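Local coordinates for protein CurB (Lyngbya majuscula, PDB 5KP7) that probably serves as an acyl carrier protein, carrying acyl groups on a covalently attached 4'-phosphopantetheine arm during biosynthesis, at residues 29-41 with 65-77. Sequence-based numbering, arbitrary orientation.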
loop_
_atom_site.group_PDB
_atom_site.type_symbol
_atom_site.label_atom_id
_atom_site.label_comp_id
_atom_site.label_asym_id
_atom_site.label_seq_id
_atom_site.Cartn_x
_atom_site.Cartn_y
_atom_site.Cartn_z
ATOM N N GLN B 29 -31.896 -19.961 -11.752
ATOM C CA GLN B 29 -32.299 -18.548 -11.773
ATOM C C GLN B 29 -31.109 -17.624 -11.454
ATOM O O GLN B 29 -30.969 -16.538 -12.032
ATOM C CB GLN B 29 -33.413 -18.291 -10.752
ATOM C CG GLN B 29 -34.764 -18.905 -11.112
ATOM C CD GLN B 29 -35.760 -18.862 -9.953
ATOM O OE1 GLN B 29 -35.491 -19.397 -8.872
ATOM N NE2 GLN B 29 -36.913 -18.230 -10.171
ATOM N N VAL B 30 -30.264 -18.049 -10.522
ATOM C CA VAL B 30 -29.125 -17.209 -10.128
ATOM C C VAL B 30 -28.084 -17.172 -11.251
ATOM O O VAL B 30 -27.534 -16.109 -11.540
ATOM C CB VAL B 30 -28.486 -17.655 -8.797
ATOM C CG1 VAL B 30 -27.236 -16.823 -8.495
ATOM C CG2 VAL B 30 -29.469 -17.505 -7.654
ATOM N N LEU B 31 -27.844 -18.319 -11.887
ATOM C CA LEU B 31 -26.934 -18.406 -13.022
ATOM C C LEU B 31 -27.334 -17.444 -14.142
ATOM O O LEU B 31 -26.480 -16.808 -14.752
ATOM C CB LEU B 31 -26.846 -19.848 -13.532
ATOM C CG LEU B 31 -25.842 -20.186 -14.642
ATOM C CD1 LEU B 31 -24.415 -19.824 -14.267
ATOM C CD2 LEU B 31 -25.942 -21.670 -14.974
ATOM N N LYS B 32 -28.627 -17.311 -14.401
ATOM C CA LYS B 32 -29.085 -16.303 -15.357
ATOM C C LYS B 32 -28.702 -14.875 -14.959
ATOM O O LYS B 32 -28.272 -14.097 -15.816
ATOM C CB LYS B 32 -30.591 -16.407 -15.599
ATOM C CG LYS B 32 -30.976 -17.608 -16.443
ATOM C CD LYS B 32 -32.149 -17.281 -17.358
ATOM C CE LYS B 32 -32.412 -18.392 -18.358
ATOM N NZ LYS B 32 -33.151 -19.516 -17.722
ATOM N N ILE B 33 -28.833 -14.551 -13.672
ATOM C CA ILE B 33 -28.491 -13.216 -13.160
ATOM C C ILE B 33 -26.985 -12.953 -13.233
ATOM O O ILE B 33 -26.570 -11.826 -13.503
ATOM C CB ILE B 33 -28.996 -13.004 -11.714
ATOM C CG1 ILE B 33 -30.531 -13.038 -11.681
ATOM C CG2 ILE B 33 -28.518 -11.669 -11.154
ATOM C CD1 ILE B 33 -31.113 -13.101 -10.283
ATOM N N ILE B 34 -26.186 -13.994 -12.989
ATOM C CA ILE B 34 -24.719 -13.910 -13.139
ATOM C C ILE B 34 -24.363 -13.665 -14.605
ATOM O O ILE B 34 -23.490 -12.862 -14.901
ATOM C CB ILE B 34 -24.005 -15.178 -12.598
ATOM C CG1 ILE B 34 -24.142 -15.242 -11.079
ATOM C CG2 ILE B 34 -22.537 -15.232 -13.031
ATOM C CD1 ILE B 34 -23.766 -16.585 -10.492
ATOM N N LYS B 35 -25.054 -14.338 -15.525
ATOM C CA LYS B 35 -24.811 -14.121 -16.963
ATOM C C LYS B 35 -25.145 -12.700 -17.407
ATOM O O LYS B 35 -24.434 -12.126 -18.233
ATOM C CB LYS B 35 -25.580 -15.126 -17.809
ATOM C CG LYS B 35 -25.009 -16.534 -17.753
ATOM C CD LYS B 35 -25.979 -17.517 -18.391
ATOM C CE LYS B 35 -25.374 -18.897 -18.518
ATOM N NZ LYS B 35 -26.248 -19.756 -19.371
ATOM N N LYS B 36 -26.200 -12.127 -16.835
ATOM C CA LYS B 36 -26.631 -10.779 -17.191
ATOM C C LYS B 36 -25.584 -9.723 -16.859
ATOM O O LYS B 36 -25.221 -8.917 -17.721
ATOM C CB LYS B 36 -27.946 -10.423 -16.490
ATOM C CG LYS B 36 -28.554 -9.108 -16.969
ATOM C CD LYS B 36 -29.078 -8.256 -15.828
ATOM C CE LYS B 36 -30.340 -8.841 -15.223
ATOM N NZ LYS B 36 -30.633 -8.220 -13.901
ATOM N N TYR B 37 -25.103 -9.726 -15.611
ATOM C CA TYR B 37 -24.116 -8.720 -15.193
ATOM C C TYR B 37 -22.744 -8.970 -15.815
ATOM O O TYR B 37 -22.026 -8.014 -16.110
ATOM C CB TYR B 37 -24.054 -8.603 -13.678
ATOM C CG TYR B 37 -25.325 -8.065 -13.061
ATOM C CD1 TYR B 37 -25.773 -6.775 -13.343
ATOM C CD2 TYR B 37 -26.088 -8.847 -12.194
ATOM C CE1 TYR B 37 -26.945 -6.280 -12.784
ATOM C CE2 TYR B 37 -27.259 -8.362 -11.632
ATOM C CZ TYR B 37 -27.684 -7.083 -11.929
ATOM O OH TYR B 37 -28.843 -6.620 -11.353
ATOM N N THR B 38 -22.418 -10.236 -16.081
ATOM C CA THR B 38 -21.217 -10.594 -16.845
ATOM C C THR B 38 -21.233 -9.930 -18.235
ATOM O O THR B 38 -20.274 -9.274 -18.637
ATOM C CB THR B 38 -21.056 -12.126 -16.964
ATOM O OG1 THR B 38 -20.924 -12.708 -15.656
ATOM C CG2 THR B 38 -19.832 -12.486 -17.794
ATOM N N ARG B 39 -22.336 -10.093 -18.960
ATOM C CA ARG B 39 -22.506 -9.414 -20.253
ATOM C C ARG B 39 -22.554 -7.889 -20.131
ATOM O O ARG B 39 -22.076 -7.187 -21.012
ATOM C CB ARG B 39 -23.761 -9.931 -20.978
ATOM C CG ARG B 39 -23.604 -11.363 -21.433
ATOM C CD ARG B 39 -24.840 -11.886 -22.153
ATOM N NE ARG B 39 -24.609 -13.255 -22.641
ATOM C CZ ARG B 39 -25.277 -14.353 -22.272
ATOM N NH1 ARG B 39 -26.283 -14.306 -21.397
ATOM N NH2 ARG B 39 -24.937 -15.529 -22.802
ATOM N N GLU B 40 -23.136 -7.383 -19.054
ATOM C CA GLU B 40 -23.167 -5.938 -18.786
ATOM C C GLU B 40 -21.760 -5.363 -18.530
ATOM O O GLU B 40 -21.458 -4.231 -18.895
ATOM C CB GLU B 40 -24.082 -5.683 -17.591
ATOM C CG GLU B 40 -24.600 -4.271 -17.444
ATOM C CD GLU B 40 -25.695 -4.177 -16.391
ATOM O OE1 GLU B 40 -26.704 -4.916 -16.484
ATOM O OE2 GLU B 40 -25.547 -3.357 -15.464
ATOM N N ILE B 41 -20.911 -6.162 -17.886
ATOM C CA ILE B 41 -19.519 -5.793 -17.607
ATOM C C ILE B 41 -18.604 -6.019 -18.814
ATOM O O ILE B 41 -17.698 -5.223 -19.052
ATOM C CB ILE B 41 -19.012 -6.568 -16.360
ATOM C CG1 ILE B 41 -19.588 -5.933 -15.084
ATOM C CG2 ILE B 41 -17.495 -6.655 -16.289
ATOM C CD1 ILE B 41 -19.080 -4.545 -14.746
ATOM N N ASN B 65 -13.415 -6.279 -11.986
ATOM C CA ASN B 65 -14.713 -6.592 -12.548
ATOM C C ASN B 65 -15.267 -7.928 -12.066
ATOM O O ASN B 65 -16.478 -8.072 -11.995
ATOM C CB ASN B 65 -14.636 -6.546 -14.075
ATOM C CG ASN B 65 -14.659 -5.133 -14.603
ATOM O OD1 ASN B 65 -15.130 -4.226 -13.932
ATOM N ND2 ASN B 65 -14.185 -4.948 -15.816
ATOM N N ARG B 66 -14.407 -8.888 -11.711
ATOM C CA ARG B 66 -14.903 -10.141 -11.107
ATOM C C ARG B 66 -15.581 -9.857 -9.778
ATOM O O ARG B 66 -16.664 -10.365 -9.510
ATOM C CB ARG B 66 -13.798 -11.175 -10.932
ATOM C CG ARG B 66 -13.245 -11.709 -12.231
ATOM C CD ARG B 66 -12.380 -12.947 -12.016
ATOM N NE ARG B 66 -11.170 -12.741 -11.210
ATOM C CZ ARG B 66 -9.983 -12.336 -11.657
ATOM N NH1 ARG B 66 -9.784 -11.988 -12.927
ATOM N NH2 ARG B 66 -8.970 -12.236 -10.803
ATOM N N ALA B 67 -14.969 -9.014 -8.954
ATOM C CA ALA B 67 -15.620 -8.557 -7.724
ATOM C C ALA B 67 -16.901 -7.753 -7.966
ATOM O O ALA B 67 -17.900 -7.908 -7.231
ATOM C CB ALA B 67 -14.648 -7.764 -6.871
ATOM N N GLU B 68 -16.884 -6.902 -8.994
ATOM C CA GLU B 68 -18.056 -6.079 -9.334
ATOM C C GLU B 68 -19.265 -6.965 -9.666
ATOM O O GLU B 68 -20.386 -6.702 -9.197
ATOM C CB GLU B 68 -17.729 -5.133 -10.506
ATOM C CG GLU B 68 -18.683 -3.966 -10.674
ATOM C CD GLU B 68 -18.459 -2.850 -9.680
ATOM O OE1 GLU B 68 -17.438 -2.892 -8.947
ATOM O OE2 GLU B 68 -19.282 -1.897 -9.689
ATOM N N ILE B 69 -19.030 -8.022 -10.435
ATOM C CA ILE B 69 -20.116 -8.953 -10.798
ATOM C C ILE B 69 -20.739 -9.568 -9.542
ATOM O O ILE B 69 -21.962 -9.621 -9.416
ATOM C CB ILE B 69 -19.633 -10.034 -11.786
ATOM C CG1 ILE B 69 -19.392 -9.402 -13.164
ATOM C CG2 ILE B 69 -20.672 -11.156 -11.920
ATOM C CD1 ILE B 69 -18.523 -10.241 -14.062
ATOM N N ILE B 70 -19.899 -10.003 -8.612
ATOM C CA ILE B 70 -20.389 -10.554 -7.355
ATOM C C ILE B 70 -21.255 -9.536 -6.626
ATOM O O ILE B 70 -22.342 -9.885 -6.137
ATOM C CB ILE B 70 -19.245 -11.040 -6.443
ATOM C CG1 ILE B 70 -18.670 -12.354 -6.978
ATOM C CG2 ILE B 70 -19.740 -11.260 -5.024
ATOM C CD1 ILE B 70 -17.330 -12.758 -6.367
ATOM N N MET B 71 -20.782 -8.295 -6.540
ATOM C CA MET B 71 -21.502 -7.273 -5.784
ATOM C C MET B 71 -22.827 -6.887 -6.454
ATOM O O MET B 71 -23.808 -6.641 -5.753
ATOM C CB MET B 71 -20.635 -6.059 -5.530
ATOM C CG MET B 71 -19.485 -6.346 -4.542
ATOM S SD MET B 71 -18.561 -4.865 -4.126
ATOM C CE MET B 71 -17.630 -4.574 -5.618
ATOM N N MET B 72 -22.843 -6.858 -7.781
ATOM C CA MET B 72 -24.103 -6.610 -8.529
ATOM C C MET B 72 -25.132 -7.711 -8.281
ATOM O O MET B 72 -26.323 -7.424 -8.055
ATOM C CB MET B 72 -23.812 -6.481 -10.017
ATOM C CG MET B 72 -23.033 -5.225 -10.378
ATOM S SD MET B 72 -22.253 -5.375 -12.003
ATOM C CE MET B 72 -23.385 -4.434 -13.014
ATOM N N VAL B 73 -24.689 -8.967 -8.304
ATOM C CA VAL B 73 -25.587 -10.095 -8.036
ATOM C C VAL B 73 -26.101 -10.040 -6.590
ATOM O O VAL B 73 -27.295 -10.270 -6.343
ATOM C CB VAL B 73 -24.932 -11.467 -8.304
ATOM C CG1 VAL B 73 -25.878 -12.607 -7.926
ATOM C CG2 VAL B 73 -24.509 -11.605 -9.757
ATOM N N MET B 74 -25.211 -9.743 -5.634
ATOM C CA MET B 74 -25.595 -9.597 -4.219
ATOM C C MET B 74 -26.694 -8.554 -4.050
ATOM O O MET B 74 -27.720 -8.824 -3.388
ATOM C CB MET B 74 -24.390 -9.195 -3.345
ATOM C CG MET B 74 -23.404 -10.314 -3.108
ATOM S SD MET B 74 -21.942 -9.718 -2.214
ATOM C CE MET B 74 -22.580 -9.671 -0.543
ATOM N N GLU B 75 -26.504 -7.399 -4.695
ATOM C CA GLU B 75 -27.462 -6.291 -4.640
ATOM C C GLU B 75 -28.807 -6.630 -5.318
ATOM O O GLU B 75 -29.868 -6.311 -4.781
ATOM C CB GLU B 75 -26.857 -5.039 -5.276
ATOM C CG GLU B 75 -27.694 -3.782 -5.060
ATOM C CD GLU B 75 -27.195 -2.590 -5.854
ATOM O OE1 GLU B 75 -25.974 -2.483 -6.082
ATOM O OE2 GLU B 75 -28.036 -1.750 -6.237
ATOM N N ASP B 76 -28.750 -7.275 -6.485
ATOM C CA ASP B 76 -29.955 -7.774 -7.202
ATOM C C ASP B 76 -30.792 -8.692 -6.300
ATOM O O ASP B 76 -32.028 -8.591 -6.283
ATOM C CB ASP B 76 -29.509 -8.500 -8.492
ATOM C CG ASP B 76 -30.662 -8.991 -9.357
ATOM O OD1 ASP B 76 -31.476 -9.808 -8.889
ATOM O OD2 ASP B 76 -30.712 -8.611 -10.544
ATOM N N LEU B 77 -30.118 -9.566 -5.551
ATOM C CA LEU B 77 -30.757 -10.528 -4.661
ATOM C C LEU B 77 -31.001 -10.010 -3.242
ATOM O O LEU B 77 -31.483 -10.774 -2.399
ATOM C CB LEU B 77 -29.923 -11.819 -4.583
ATOM C CG LEU B 77 -29.661 -12.565 -5.893
ATOM C CD1 LEU B 77 -28.672 -13.706 -5.672
ATOM C CD2 LEU B 77 -30.957 -13.078 -6.502
#
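V73 fits its CG2 methyl between I34 and Y37, 3.9 Å from I34 CG1, in the apolar centre of the helical bundle that defines the carrier-protein fold. Helices 27-41 and 63-76 meet here, their segments running 133° apart in direction, and F99 of helix 92-102 touches both V30 and V73. Compact branched residues suit this seam because their methyls meet one another at close range between the two helices. I69 lays CD1 near T38 OG1, a hydroxyl already bonded to I34 O at 2.7 Å and thereby made compatible with apolar neighbours. At one end, I41 enters as a knob among N65, E68, I69 and M72, with CG2 3.6 Å from N65 CB.

Toward solvent, the Y37 ring bridges core and polar edge. M72 covers one face by a CH-pi contact, CB lying 3.8 Å from the ring centroid, while its flexible thioether curls round so that CE meets Y37 CD1. K36 CD lies over the opposite face. With CG set anti to the backbone N (chi1 -177°), D76 brings its carboxylate to the ring's edge, the two planes 78° apart. A phenylalanine in place of Y37 would probably keep the packing against M72 but leave D76 without its hydroxyl partner. K36 NZ adds a salt bridge to D76 OD2 at 3.4 Å, and the same oxygen accepts Y37 OH at 2.8 Å through its anti lone pair.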